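Local coordinates for protein transcriptional regulator, marR family, putative (Sulfolobus solfataricus, PDB 3F3X) that probably binds DNA as a homodimeric winged helix-turn-helix transcription factor of the MarR family, with a role in transcriptional activation, at residues L38-L43 with Q102-A107; N27-L32 with N108-N113; L79-R84 with E95-G100. One frame throughout, in Å; residues are numbered along the deposited sequence. Where two conformers were deposited one is given.

Interaction 1 of 3, residues L38-L43 with Q102-A107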
ATOM      1  N   LEU A  38     -11.220  -3.483  -2.056  1.00 24.91           N
ATOM      2  CA  LEU A  38     -11.381  -3.079  -3.450  1.00 23.71           C
ATOM      3  C   LEU A  38     -12.863  -3.091  -3.802  1.00 23.42           C
ATOM      4  O   LEU A  38     -13.325  -2.261  -4.585  1.00 23.25           O
ATOM      5  CB  LEU A  38     -10.621  -4.026  -4.385  1.00 24.25           C
ATOM      6  CG  LEU A  38     -10.699  -3.659  -5.872  1.00 24.37           C
ATOM      7  CD1 LEU A  38     -10.145  -2.260  -6.080  1.00 24.86           C
ATOM      8  CD2 LEU A  38      -9.912  -4.669  -6.702  1.00 26.40           C
ATOM      9  N   ASP A  39     -13.598  -4.045  -3.231  1.00 22.32           N
ATOM     10  CA  ASP A  39     -15.037  -4.151  -3.463  1.00 21.91           C
ATOM     11  C   ASP A  39     -15.681  -2.850  -2.995  1.00 20.68           C
ATOM     12  O   ASP A  39     -16.537  -2.282  -3.679  1.00 20.06           O
ATOM     13  CB  ASP A  39     -15.642  -5.304  -2.659  1.00 22.11           C
ATOM     14  CG  ASP A  39     -15.306  -6.671  -3.227  1.00 26.01           C
ATOM     15  OD1 ASP A  39     -15.485  -7.658  -2.479  1.00 26.85           O
ATOM     16  OD2 ASP A  39     -14.889  -6.771  -4.404  1.00 26.94           O
ATOM     17  N   PHE A  40     -15.274  -2.396  -1.814  1.00 18.80           N
ATOM     18  CA  PHE A  40     -15.797  -1.158  -1.258  1.00 19.37           C
ATOM     19  C   PHE A  40     -15.515   0.018  -2.196  1.00 20.30           C
ATOM     20  O   PHE A  40     -16.390   0.845  -2.448  1.00 19.18           O
ATOM     21  CB  PHE A  40     -15.164  -0.873   0.105  1.00 20.23           C
ATOM     22  CG  PHE A  40     -15.251   0.567   0.519  1.00 22.36           C
ATOM     23  CD1 PHE A  40     -16.460   1.120   0.943  1.00 20.52           C
ATOM     24  CD2 PHE A  40     -14.128   1.385   0.450  1.00 22.74           C
ATOM     25  CE1 PHE A  40     -16.540   2.471   1.294  1.00 24.32           C
ATOM     26  CE2 PHE A  40     -14.198   2.728   0.797  1.00 23.59           C
ATOM     27  CZ  PHE A  40     -15.403   3.277   1.218  1.00 22.05           C
ATOM     28  N   SER A  41     -14.285   0.094  -2.696  1.00 18.75           N
ATOM     29  CA  SER A  41     -13.899   1.178  -3.599  1.00 20.84           C
ATOM     30  C   SER A  41     -14.748   1.206  -4.871  1.00 19.49           C
ATOM     31  O   SER A  41     -15.178   2.273  -5.323  1.00 20.36           O
ATOM     32  CB  SER A  41     -12.423   1.048  -3.977  1.00 21.98           C
ATOM     33  OG  SER A  41     -11.595   1.206  -2.839  1.00 23.89           O
ATOM     34  N   ILE A  42     -14.979   0.034  -5.453  1.00 18.55           N
ATOM     35  CA  ILE A  42     -15.775  -0.057  -6.669  1.00 18.07           C
ATOM     36  C   ILE A  42     -17.201   0.403  -6.390  1.00 18.23           C
ATOM     37  O   ILE A  42     -17.786   1.151  -7.180  1.00 15.63           O
ATOM     38  CB  ILE A  42     -15.774  -1.503  -7.227  1.00 19.54           C
ATOM     39  CG1 ILE A  42     -14.363  -1.850  -7.722  1.00 20.75           C
ATOM     40  CG2 ILE A  42     -16.803  -1.648  -8.357  1.00 18.34           C
ATOM     41  CD1 ILE A  42     -14.200  -3.293  -8.157  1.00 22.28           C
ATOM     42  N   LEU A  43     -17.760  -0.035  -5.267  1.00 15.90           N
ATOM     43  CA  LEU A  43     -19.110   0.377  -4.914  1.00 16.82           C
ATOM     44  C   LEU A  43     -19.164   1.894  -4.720  1.00 17.23           C
ATOM     45  O   LEU A  43     -20.091   2.546  -5.185  1.00 16.69           O
ATOM     46  CB  LEU A  43     -19.580  -0.334  -3.639  1.00 16.99           C
ATOM     47  CG  LEU A  43     -19.824  -1.841  -3.804  1.00 19.42           C
ATOM     48  CD1 LEU A  43     -20.216  -2.465  -2.468  1.00 21.33           C
ATOM     49  CD2 LEU A  43     -20.931  -2.072  -4.825  1.00 21.74           C
ATOM     50  N   GLN A 102     -27.119  -0.122  -0.775  1.00 23.19           N
ATOM     51  CA  GLN A 102     -27.390  -0.451   0.616  1.00 27.14           C
ATOM     52  C   GLN A 102     -26.150  -1.072   1.260  1.00 25.94           C
ATOM     53  O   GLN A 102     -25.796  -0.737   2.392  1.00 25.52           O
ATOM     54  CB  GLN A 102     -28.587  -1.406   0.696  1.00 31.97           C
ATOM     55  CG  GLN A 102     -28.818  -2.020   2.064  1.00 41.08           C
ATOM     56  CD  GLN A 102     -30.147  -2.757   2.150  1.00 46.82           C
ATOM     57  OE1 GLN A 102     -30.528  -3.490   1.231  1.00 49.90           O
ATOM     58  NE2 GLN A 102     -30.855  -2.573   3.261  1.00 48.77           N
ATOM     59  N   VAL A 103     -25.486  -1.968   0.537  1.00 23.41           N
ATOM     60  CA  VAL A 103     -24.284  -2.608   1.055  1.00 23.55           C
ATOM     61  C   VAL A 103     -23.172  -1.579   1.224  1.00 23.83           C
ATOM     62  O   VAL A 103     -22.412  -1.635   2.192  1.00 24.41           O
ATOM     63  CB  VAL A 103     -23.816  -3.758   0.132  1.00 23.20           C
ATOM     64  CG1 VAL A 103     -22.435  -4.241   0.544  1.00 26.23           C
ATOM     65  CG2 VAL A 103     -24.795  -4.917   0.230  1.00 24.81           C
ATOM     66  N   LEU A 104     -23.077  -0.633   0.293  1.00 22.12           N
ATOM     67  CA  LEU A 104     -22.058   0.405   0.398  1.00 21.84           C
ATOM     68  C   LEU A 104     -22.221   1.204   1.695  1.00 22.62           C
ATOM     69  O   LEU A 104     -21.232   1.533   2.357  1.00 22.21           O
ATOM     70  CB  LEU A 104     -22.136   1.359  -0.792  1.00 21.13           C
ATOM     71  CG  LEU A 104     -21.274   2.619  -0.675  1.00 22.00           C
ATOM     72  CD1 LEU A 104     -19.805   2.242  -0.474  1.00 23.36           C
ATOM     73  CD2 LEU A 104     -21.438   3.457  -1.935  1.00 21.18           C
ATOM     74  N   LEU A 105     -23.463   1.522   2.054  1.00 23.77           N
ATOM     75  CA  LEU A 105     -23.723   2.280   3.279  1.00 24.22           C
ATOM     76  C   LEU A 105     -23.169   1.534   4.487  1.00 23.51           C
ATOM     77  O   LEU A 105     -22.552   2.129   5.371  1.00 24.13           O
ATOM     78  CB  LEU A 105     -25.224   2.513   3.465  1.00 26.39           C
ATOM     79  CG  LEU A 105     -25.917   3.466   2.487  1.00 30.65           C
ATOM     80  CD1 LEU A 105     -27.416   3.501   2.775  1.00 32.35           C
ATOM     81  CD2 LEU A 105     -25.307   4.861   2.615  1.00 32.89           C
ATOM     82  N   GLU A 106     -23.388   0.225   4.511  1.00 24.91           N
ATOM     83  CA  GLU A 106     -22.912  -0.616   5.601  1.00 26.20           C
ATOM     84  C   GLU A 106     -21.389  -0.728   5.590  1.00 25.96           C
ATOM     85  O   GLU A 106     -20.748  -0.587   6.631  1.00 26.52           O
ATOM     86  CB  GLU A 106     -23.541  -2.006   5.493  1.00 29.07           C
ATOM     87  CG  GLU A 106     -25.045  -2.022   5.746  1.00 36.97           C
ATOM     88  CD  GLU A 106     -25.698  -3.337   5.364  1.00 40.72           C
ATOM     89  OE1 GLU A 106     -24.984  -4.361   5.284  1.00 44.76           O
ATOM     90  OE2 GLU A 106     -26.931  -3.349   5.153  1.00 43.35           O
ATOM     91  N   ALA A 107     -20.808  -0.981   4.418  1.00 23.99           N
ATOM     92  CA  ALA A 107     -19.353  -1.103   4.309  1.00 23.01           C
ATOM     93  C   ALA A 107     -18.681   0.209   4.722  1.00 23.73           C
ATOM     94  O   ALA A 107     -17.647   0.201   5.397  1.00 23.31           O
ATOM     95  CB  ALA A 107     -18.956  -1.477   2.867  1.00 22.28           C
TER
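Phe40 and Leu43 meet Val103, Leu104 and Ala107 where two helices run at 125° to each other, their local axes 9.9 Å apart and the alpha carbons of Leu43 and Leu104 coming within 6.1 Å. No hydrogen bond crosses; the contact is made by hydrocarbon groups. Leu104 is the central piece. Its methyl CD1 meets the phenyl ring of Phe40 obliquely, 3.7 Å from Phe40 CE1, and also reaches Leu43 CB at 4.1 Å, while the second branch, CD2, sits 3.6 Å from the carbonyl oxygen Leu43 O. One forked side chain thus fills the place between Phe40 and Leu43, and two methyls diverging from CG suit it to that task. With CG turned away from the backbone nitrogen and lying beside the carbonyl carbon (chi1 159°), the ring of Phe40 swings toward the partner helix although its CB does not aim there. The neighbouring ring carbon, Phe40 CD1, lies 4.1 Å from Ala107 CB; so small a side chain lets the aromatic ring come close to the helix backbone. At the other end, Leu43 CD1 meets the branch methyl Val103 CG1 at 4.1 Å. Ala107 and Val103 also pack on Met33 of helix 3-33, and Asn12 of the second subunit packs on Phe40. The contact fastens helix 37-48 of the DNA-binding domain to the long helix 98-118 that leads out of it toward the dimerisation region, a junction belonging to the winged helix-turn-helix fold of MarR proteins.

Interaction 2 of 3, residues N27-L32 with N108-N113; sequences NRLGKL and NEVLRN
Leu29 sets its two methyls against both Val110 and Leu111, and this small apolar group is the heart of the contact. Leu29 CD1 lies 3.8 Å from Leu111 CD1, the two leucine side chains crossing at about a right angle so that the fork of each fits against the other. The second methyl, Leu29 CD2, meets the branch Val110 CG1 at 4.0 Å. That same valine methyl is touched from a second side by the aliphatic part of Arg28, whose CG is 3.7 Å from Val110 CG1, and more loosely by Leu32 CD1. The bend of Arg28 at chi2 (79°) turns the chain beyond CG toward Leu114 and Glu117, further along helix 98-118; with Glu117 it makes a long, weak ion pair. An arginine suits this exposed border because its methylenes cover the valine while its charged end can stay in solvent. Within helix 98-118, Arg112 NH2 forms a salt bridge with Glu109 OE1 at 2.6 Å, and Arg112 packs on Asp5 of the second subunit. The helices run roughly antiparallel, at 145° and 10.3 Å between local axes, the alpha carbons of Leu29 and Val110 being nearest. Leu111 also packs on Tyr37 and Phe40 of helix 37-48 and on Leu8 of the second subunit, so helix 98-118 lies here between helix 3-33, helix 37-48 and the dimer partner.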
ATOM      1  N   ASN A  27      -9.852  -8.067   6.389  1.00 29.92           N
ATOM      2  CA  ASN A  27     -10.269  -8.994   7.431  1.00 31.66           C
ATOM      3  C   ASN A  27     -11.659  -8.610   7.936  1.00 30.25           C
ATOM      4  O   ASN A  27     -12.561  -9.451   7.995  1.00 30.94           O
ATOM      5  CB  ASN A  27      -9.289  -8.993   8.604  1.00 33.21           C
ATOM      6  CG  ASN A  27      -9.755  -9.882   9.727  1.00 37.36           C
ATOM      7  OD1 ASN A  27     -10.005  -9.420  10.843  1.00 40.15           O
ATOM      8  ND2 ASN A  27      -9.893 -11.168   9.437  1.00 37.72           N
ATOM      9  N   ARG A  28     -11.822  -7.335   8.281  1.00 30.18           N
ATOM     10  CA  ARG A  28     -13.076  -6.800   8.786  1.00 30.75           C
ATOM     11  C   ARG A  28     -14.210  -6.932   7.765  1.00 30.09           C
ATOM     12  O   ARG A  28     -15.254  -7.513   8.062  1.00 28.63           O
ATOM     13  CB  ARG A  28     -12.894  -5.323   9.134  1.00 33.62           C
ATOM     14  CG  ARG A  28     -13.793  -4.809  10.224  1.00 40.00           C
ATOM     15  CD  ARG A  28     -13.262  -5.218  11.584  1.00 44.22           C
ATOM     16  NE  ARG A  28     -13.789  -4.314  12.593  1.00 48.27           N
ATOM     17  CZ  ARG A  28     -13.349  -4.222  13.841  1.00 49.79           C
ATOM     18  NH1 ARG A  28     -12.356  -4.989  14.273  1.00 50.65           N
ATOM     19  NH2 ARG A  28     -13.907  -3.338  14.652  1.00 52.75           N
ATOM     20  N   LEU A  29     -14.017  -6.361   6.577  1.00 26.72           N
ATOM     21  CA  LEU A  29     -15.046  -6.440   5.537  1.00 26.69           C
ATOM     22  C   LEU A  29     -15.302  -7.886   5.092  1.00 26.52           C
ATOM     23  O   LEU A  29     -16.439  -8.266   4.778  1.00 26.63           O
ATOM     24  CB  LEU A  29     -14.658  -5.606   4.311  1.00 25.85           C
ATOM     25  CG  LEU A  29     -14.641  -4.086   4.502  1.00 26.93           C
ATOM     26  CD1 LEU A  29     -14.113  -3.418   3.230  1.00 28.54           C
ATOM     27  CD2 LEU A  29     -16.043  -3.580   4.839  1.00 26.22           C
ATOM     28  N   GLY A  30     -14.233  -8.680   5.064  1.00 24.92           N
ATOM     29  CA  GLY A  30     -14.338 -10.070   4.657  1.00 25.24           C
ATOM     30  C   GLY A  30     -15.164 -10.901   5.609  1.00 26.59           C
ATOM     31  O   GLY A  30     -16.097 -11.603   5.202  1.00 25.45           O
ATOM     32  N   LYS A  31     -14.849 -10.797   6.895  1.00 26.94           N
ATOM     33  CA  LYS A  31     -15.573 -11.569   7.899  1.00 28.04           C
ATOM     34  C   LYS A  31     -16.988 -11.080   8.179  1.00 26.80           C
ATOM     35  O   LYS A  31     -17.888 -11.885   8.407  1.00 28.68           O
ATOM     36  CB  LYS A  31     -14.738 -11.628   9.179  1.00 30.01           C
ATOM     37  CG  LYS A  31     -13.467 -12.422   8.956  1.00 32.33           C
ATOM     38  CD  LYS A  31     -12.594 -12.473  10.171  1.00 36.13           C
ATOM     39  CE  LYS A  31     -11.495 -13.490   9.960  1.00 38.34           C
ATOM     40  NZ  LYS A  31     -10.554 -13.514  11.105  1.00 43.22           N
ATOM     41  N   LEU A  32     -17.198  -9.770   8.123  1.00 26.86           N
ATOM     42  CA  LEU A  32     -18.524  -9.209   8.388  1.00 26.91           C
ATOM     43  C   LEU A  32     -19.443  -9.131   7.170  1.00 27.71           C
ATOM     44  O   LEU A  32     -20.666  -9.285   7.287  1.00 27.01           O
ATOM     45  CB  LEU A  32     -18.386  -7.802   8.988  1.00 26.87           C
ATOM     46  CG  LEU A  32     -17.642  -7.706  10.324  1.00 27.56           C
ATOM     47  CD1 LEU A  32     -17.547  -6.262  10.759  1.00 28.27           C
ATOM     48  CD2 LEU A  32     -18.366  -8.525  11.375  1.00 28.20           C
ATOM     49  N   ASN A 108     -19.270   1.330   4.311  1.00 23.02           N
ATOM     50  CA  ASN A 108     -18.742   2.647   4.657  1.00 24.19           C
ATOM     51  C   ASN A 108     -18.730   2.808   6.173  1.00 24.13           C
ATOM     52  O   ASN A 108     -17.755   3.291   6.746  1.00 23.01           O
ATOM     53  CB  ASN A 108     -19.599   3.753   4.033  1.00 22.55           C
ATOM     54  CG  ASN A 108     -19.186   5.142   4.494  1.00 26.77           C
ATOM     55  OD1 ASN A 108     -19.931   5.825   5.201  1.00 27.29           O
ATOM     56  ND2 ASN A 108     -17.993   5.563   4.100  1.00 25.31           N
ATOM     57  N   GLU A 109     -19.819   2.400   6.815  1.00 24.63           N
ATOM     58  CA  GLU A 109     -19.926   2.494   8.268  1.00 27.47           C
ATOM     59  C   GLU A 109     -18.839   1.661   8.948  1.00 25.47           C
ATOM     60  O   GLU A 109     -18.199   2.119   9.895  1.00 26.38           O
ATOM     61  CB  GLU A 109     -21.295   1.997   8.735  1.00 30.80           C
ATOM     62  CG  GLU A 109     -21.604   2.361  10.173  1.00 40.09           C
ATOM     63  CD  GLU A 109     -22.336   3.683  10.289  1.00 45.68           C
ATOM     64  OE1 GLU A 109     -22.019   4.619   9.522  1.00 48.70           O
ATOM     65  OE2 GLU A 109     -23.229   3.785  11.155  1.00 49.49           O
ATOM     66  N   VAL A 110     -18.652   0.433   8.471  1.00 24.84           N
ATOM     67  CA  VAL A 110     -17.646  -0.468   9.025  1.00 22.52           C
ATOM     68  C   VAL A 110     -16.239   0.126   8.919  1.00 23.79           C
ATOM     69  O   VAL A 110     -15.504   0.174   9.905  1.00 21.67           O
ATOM     70  CB  VAL A 110     -17.661  -1.847   8.304  1.00 23.29           C
ATOM     71  CG1 VAL A 110     -16.426  -2.654   8.681  1.00 23.52           C
ATOM     72  CG2 VAL A 110     -18.917  -2.618   8.676  1.00 25.72           C
ATOM     73  N   LEU A 111     -15.867   0.579   7.724  1.00 22.66           N
ATOM     74  CA  LEU A 111     -14.538   1.147   7.515  1.00 24.14           C
ATOM     75  C   LEU A 111     -14.314   2.475   8.231  1.00 25.45           C
ATOM     76  O   LEU A 111     -13.238   2.708   8.790  1.00 25.09           O
ATOM     77  CB  LEU A 111     -14.265   1.325   6.019  1.00 24.07           C
ATOM     78  CG  LEU A 111     -14.133   0.022   5.230  1.00 26.41           C
ATOM     79  CD1 LEU A 111     -13.784   0.331   3.773  1.00 24.21           C
ATOM     80  CD2 LEU A 111     -13.050  -0.848   5.869  1.00 26.22           C
ATOM     81  N   ARG A 112     -15.327   3.337   8.210  1.00 25.66           N
ATOM     82  CA  ARG A 112     -15.248   4.651   8.848  1.00 26.19           C
ATOM     83  C   ARG A 112     -15.024   4.529  10.360  1.00 26.38           C
ATOM     84  O   ARG A 112     -14.185   5.230  10.934  1.00 24.36           O
ATOM     85  CB  ARG A 112     -16.537   5.428   8.589  1.00 29.09           C
ATOM     86  CG  ARG A 112     -16.470   6.914   8.906  1.00 34.82           C
ATOM     87  CD  ARG A 112     -17.876   7.493   8.930  1.00 40.02           C
ATOM     88  NE  ARG A 112     -18.656   6.887  10.008  1.00 44.04           N
ATOM     89  CZ  ARG A 112     -19.981   6.796  10.026  1.00 45.38           C
ATOM     90  NH1 ARG A 112     -20.700   7.273   9.018  1.00 45.69           N
ATOM     91  NH2 ARG A 112     -20.586   6.216  11.055  1.00 45.08           N
ATOM     92  N   ASN A 113     -15.789   3.650  11.002  1.00 24.55           N
ATOM     93  CA  ASN A 113     -15.660   3.448  12.444  1.00 27.33           C
ATOM     94  C   ASN A 113     -14.313   2.819  12.781  1.00 27.62           C
ATOM     95  O   ASN A 113     -13.669   3.201  13.760  1.00 27.72           O
ATOM     96  CB  ASN A 113     -16.793   2.557  12.975  1.00 28.15           C
ATOM     97  CG  ASN A 113     -18.150   3.238  12.914  1.00 29.83           C
ATOM     98  OD1 ASN A 113     -18.238   4.461  12.964  1.00 33.39           O
ATOM     99  ND2 ASN A 113     -19.214   2.448  12.819  1.00 29.95           N
TER

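Interaction 3 of 3, residues L79-R84 with E95-G100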
ATOM      1  N   LEU A  79     -24.693  -6.841  -6.585  1.00 20.39           N
ATOM      2  CA  LEU A  79     -24.367  -5.521  -6.055  1.00 21.45           C
ATOM      3  C   LEU A  79     -24.090  -4.510  -7.166  1.00 20.90           C
ATOM      4  O   LEU A  79     -24.242  -3.309  -6.970  1.00 20.99           O
ATOM      5  CB  LEU A  79     -23.174  -5.619  -5.110  1.00 21.87           C
ATOM      6  CG  LEU A  79     -23.394  -6.626  -3.975  1.00 23.41           C
ATOM      7  CD1 LEU A  79     -22.221  -6.553  -3.005  1.00 23.00           C
ATOM      8  CD2 LEU A  79     -24.710  -6.333  -3.257  1.00 23.56           C
ATOM      9  N   VAL A  80     -23.660  -5.003  -8.321  1.00 19.77           N
ATOM     10  CA  VAL A  80     -23.423  -4.150  -9.481  1.00 20.00           C
ATOM     11  C   VAL A  80     -23.803  -4.976 -10.700  1.00 20.81           C
ATOM     12  O   VAL A  80     -24.139  -6.158 -10.584  1.00 20.28           O
ATOM     13  CB  VAL A  80     -21.926  -3.721  -9.670  1.00 19.93           C
ATOM     14  CG1 VAL A  80     -21.393  -3.037  -8.422  1.00 18.32           C
ATOM     15  CG2 VAL A  80     -21.072  -4.933 -10.059  1.00 18.88           C
ATOM     16  N   ARG A  81     -23.766  -4.346 -11.864  1.00 18.64           N
ATOM     17  CA  ARG A  81     -24.041  -5.047 -13.103  1.00 20.84           C
ATOM     18  C   ARG A  81     -23.186  -4.384 -14.154  1.00 22.26           C
ATOM     19  O   ARG A  81     -22.823  -3.211 -14.020  1.00 21.72           O
ATOM     20  CB  ARG A  81     -25.523  -4.948 -13.509  1.00 22.34           C
ATOM     21  CG  ARG A  81     -25.986  -3.578 -14.006  1.00 21.88           C
ATOM     22  CD  ARG A  81     -27.377  -3.680 -14.642  1.00 23.74           C
ATOM     23  NE  ARG A  81     -28.365  -4.208 -13.704  1.00 22.52           N
ATOM     24  CZ  ARG A  81     -28.917  -3.501 -12.723  1.00 23.41           C
ATOM     25  NH1 ARG A  81     -28.592  -2.227 -12.554  1.00 23.05           N
ATOM     26  NH2 ARG A  81     -29.762  -4.083 -11.884  1.00 24.32           N
ATOM     27  N   ARG A  82     -22.836  -5.142 -15.185  1.00 21.00           N
ATOM     28  CA  ARG A  82     -22.067  -4.591 -16.284  1.00 20.90           C
ATOM     29  C   ARG A  82     -23.049  -4.357 -17.422  1.00 23.46           C
ATOM     30  O   ARG A  82     -23.897  -5.207 -17.709  1.00 23.49           O
ATOM     31  CB  ARG A  82     -20.974  -5.567 -16.728  1.00 22.94           C
ATOM     32  CG  ARG A  82     -19.657  -5.383 -15.989  1.00 24.71           C
ATOM     33  CD  ARG A  82     -18.693  -6.532 -16.240  1.00 23.54           C
ATOM     34  NE  ARG A  82     -19.170  -7.748 -15.590  1.00 26.65           N
ATOM     35  CZ  ARG A  82     -18.398  -8.782 -15.275  1.00 26.39           C
ATOM     36  NH1 ARG A  82     -17.099  -8.760 -15.553  1.00 29.19           N
ATOM     37  NH2 ARG A  82     -18.924  -9.825 -14.655  1.00 28.05           N
ATOM     38  N   ILE A  83     -22.962  -3.186 -18.039  1.00 22.71           N
ATOM     39  CA  ILE A  83     -23.809  -2.848 -19.170  1.00 25.49           C
ATOM     40  C   ILE A  83     -22.888  -2.199 -20.186  1.00 28.08           C
ATOM     41  O   ILE A  83     -21.761  -1.821 -19.864  1.00 27.80           O
ATOM     42  CB  ILE A  83     -24.935  -1.851 -18.796  1.00 26.58           C
ATOM     43  CG1 ILE A  83     -24.346  -0.642 -18.070  1.00 27.21           C
ATOM     44  CG2 ILE A  83     -26.003  -2.562 -17.961  1.00 27.55           C
ATOM     45  CD1 ILE A  83     -25.359   0.431 -17.744  1.00 30.06           C
ATOM     46  N   ARG A  84     -23.351  -2.089 -21.420  1.00 31.42           N
ATOM     47  CA  ARG A  84     -22.540  -1.483 -22.463  1.00 34.18           C
ATOM     48  C   ARG A  84     -22.800   0.010 -22.469  1.00 36.70           C
ATOM     49  O   ARG A  84     -23.903   0.451 -22.138  1.00 36.09           O
ATOM     50  CB  ARG A  84     -22.907  -2.071 -23.823  1.00 32.76           C
ATOM     51  CG  ARG A  84     -22.594  -3.554 -23.974  1.00 32.86           C
ATOM     52  CD  ARG A  84     -23.222  -4.101 -25.243  1.00 31.78           C
ATOM     53  NE  ARG A  84     -24.677  -4.116 -25.149  1.00 30.95           N
ATOM     54  CZ  ARG A  84     -25.497  -4.275 -26.182  1.00 31.52           C
ATOM     55  NH1 ARG A  84     -25.007  -4.432 -27.407  1.00 30.63           N
ATOM     56  NH2 ARG A  84     -26.811  -4.290 -25.986  1.00 30.21           N
ATOM     57  N   GLU A  95     -22.506  -0.440 -13.293  1.00 18.09           N
ATOM     58  CA  GLU A  95     -23.563   0.329 -12.662  1.00 17.15           C
ATOM     59  C   GLU A  95     -23.912  -0.323 -11.339  1.00 17.49           C
ATOM     60  O   GLU A  95     -24.046  -1.545 -11.257  1.00 18.44           O
ATOM     61  CB  GLU A  95     -24.801   0.363 -13.564  1.00 18.58           C
ATOM     62  CG  GLU A  95     -26.025   1.000 -12.911  1.00 20.43           C
ATOM     63  CD  GLU A  95     -27.256   0.951 -13.804  1.00 23.73           C
ATOM     64  OE1 GLU A  95     -27.514  -0.114 -14.405  1.00 21.60           O
ATOM     65  OE2 GLU A  95     -27.972   1.971 -13.889  1.00 23.29           O
ATOM     66  N   ILE A  96     -24.052   0.489 -10.295  0.50 16.40           N
ATOM     67  CA  ILE A  96     -24.389  -0.041  -8.982  0.50 15.65           C
ATOM     68  C   ILE A  96     -25.887  -0.360  -8.963  0.50 17.31           C
ATOM     69  O   ILE A  96     -26.666   0.251  -9.695  0.50 17.97           O
ATOM     70  CB  ILE A  96     -24.032   0.981  -7.861  0.50 14.02           C
ATOM     71  CG1 ILE A  96     -23.926   0.266  -6.514  0.50 13.37           C
ATOM     72  CG2 ILE A  96     -25.094   2.085  -7.784  0.50 13.88           C
ATOM     73  CD1 ILE A  96     -23.392   1.149  -5.394  0.50  7.80           C
ATOM     74  N   THR A  97     -26.278  -1.330  -8.146  1.00 18.16           N
ATOM     75  CA  THR A  97     -27.682  -1.729  -8.035  1.00 20.39           C
ATOM     76  C   THR A  97     -28.208  -1.204  -6.698  1.00 22.21           C
ATOM     77  O   THR A  97     -27.427  -0.813  -5.825  1.00 20.91           O
ATOM     78  CB  THR A  97     -27.838  -3.257  -8.010  1.00 21.63           C
ATOM     79  OG1 THR A  97     -27.261  -3.758  -6.798  1.00 21.89           O
ATOM     80  CG2 THR A  97     -27.135  -3.902  -9.214  1.00 21.34           C
ATOM     81  N   PRO A  98     -29.537  -1.183  -6.520  1.00 22.51           N
ATOM     82  CA  PRO A  98     -30.092  -0.698  -5.253  1.00 22.68           C
ATOM     83  C   PRO A  98     -29.514  -1.469  -4.068  1.00 23.58           C
ATOM     84  O   PRO A  98     -29.239  -0.895  -3.010  1.00 24.24           O
ATOM     85  CB  PRO A  98     -31.589  -0.925  -5.432  1.00 22.92           C
ATOM     86  CG  PRO A  98     -31.771  -0.638  -6.904  1.00 23.16           C
ATOM     87  CD  PRO A  98     -30.604  -1.391  -7.517  1.00 22.80           C
ATOM     88  N   LYS A  99     -29.321  -2.770  -4.250  1.00 22.84           N
ATOM     89  CA  LYS A  99     -28.753  -3.599  -3.191  1.00 25.29           C
ATOM     90  C   LYS A  99     -27.315  -3.155  -2.937  1.00 23.27           C
ATOM     91  O   LYS A  99     -26.861  -3.091  -1.793  1.00 21.59           O
ATOM     92  CB  LYS A  99     -28.781  -5.072  -3.592  1.00 26.29           C
ATOM     93  CG  LYS A  99     -28.274  -6.014  -2.514  1.00 33.29           C
ATOM     94  CD  LYS A  99     -28.358  -7.455  -2.984  1.00 39.22           C
ATOM     95  CE  LYS A  99     -27.770  -8.408  -1.963  1.00 43.04           C
ATOM     96  NZ  LYS A  99     -27.768  -9.803  -2.477  1.00 47.62           N
ATOM     97  N   GLY A 100     -26.604  -2.845  -4.015  1.00 22.98           N
ATOM     98  CA  GLY A 100     -25.236  -2.387  -3.886  1.00 21.46           C
ATOM     99  C   GLY A 100     -25.150  -1.093  -3.087  1.00 21.32           C
ATOM    100  O   GLY A 100     -24.245  -0.929  -2.272  1.00 21.18           O
TER
HETATM  101  O   HOH W   1     -29.290   0.032 -10.609  1.00 22.30           O
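The beta hairpin of strands 80-85 and 92-96 is the wing of this winged helix-turn-helix domain, and here its base passes into helix 98-118. Arg81 and Glu95 form an antiparallel hydrogen-bonded pair: Arg81 N donates to Glu95 O at 2.9 Å, and Glu95 N returns an almost straight bond to Arg81 O. Val80 and Ile96, the next pair, are non-hydrogen-bonded, and turn their apolar side chains to the other face of the sheet, where both pack on Leu43 of helix 37-48. On their own face, Arg81 and Glu95 run side by side and pair through a salt bridge, Arg81 NH1 to Glu95 OE1, 3.0 Å. The guanidinium and carboxylate planes stand 82° apart. The arginine nitrogen meets OE1 from above the carboxylate plane. A bend at chi3 (58°) folds the guanidinium back over Thr97, whose methyl CG2 lies 3.5 Å above one face, toward its rim. Arg81 NH1 also donates to a water that in turn bonds Ile96 O, so one nitrogen serves both the acid and the strand end.

Past the strand, Thr97 N donates to Leu79 O from well above the carbonyl plane, and Gly100 CA approaches the same oxygen in a C-H...O contact. Glycine suits the site because a CB there would run into that carbonyl. Leu79 CD2 rests on the extended methylenes of Lys99, leaving the ammonium to reach Lys77 O. Thr97 occupies the N-cap position: its hydroxyl also bonds Gly78 O, and OG1 accepts from Gly100 N at 3.0 Å, N-H...O angle 155°.

All three interactions share helix 98-118, whose start meets the wing, while helices 37-48 and 3-33 pack on overlapping parts further along. Interactions 1 and 2 have centres about 10 Å apart and are continuous: Phe40 CD2 lies 3.5 Å from Leu111 CD1, so the Phe40 ring belongs to both. Interactions 1 and 3, centres about 12 Å apart, join through Leu43 CD2 against Val80 CG1 at 3.8 Å, and Val103 CG2 against Leu79 CD2 at 3.8 Å. Interactions 2 and 3 do not touch, their nearest atoms being about 9 Å apart; interaction 1 bridges them. A sulfate ion, probably from crystallisation, lies about 6 Å from the Phe40 side chain.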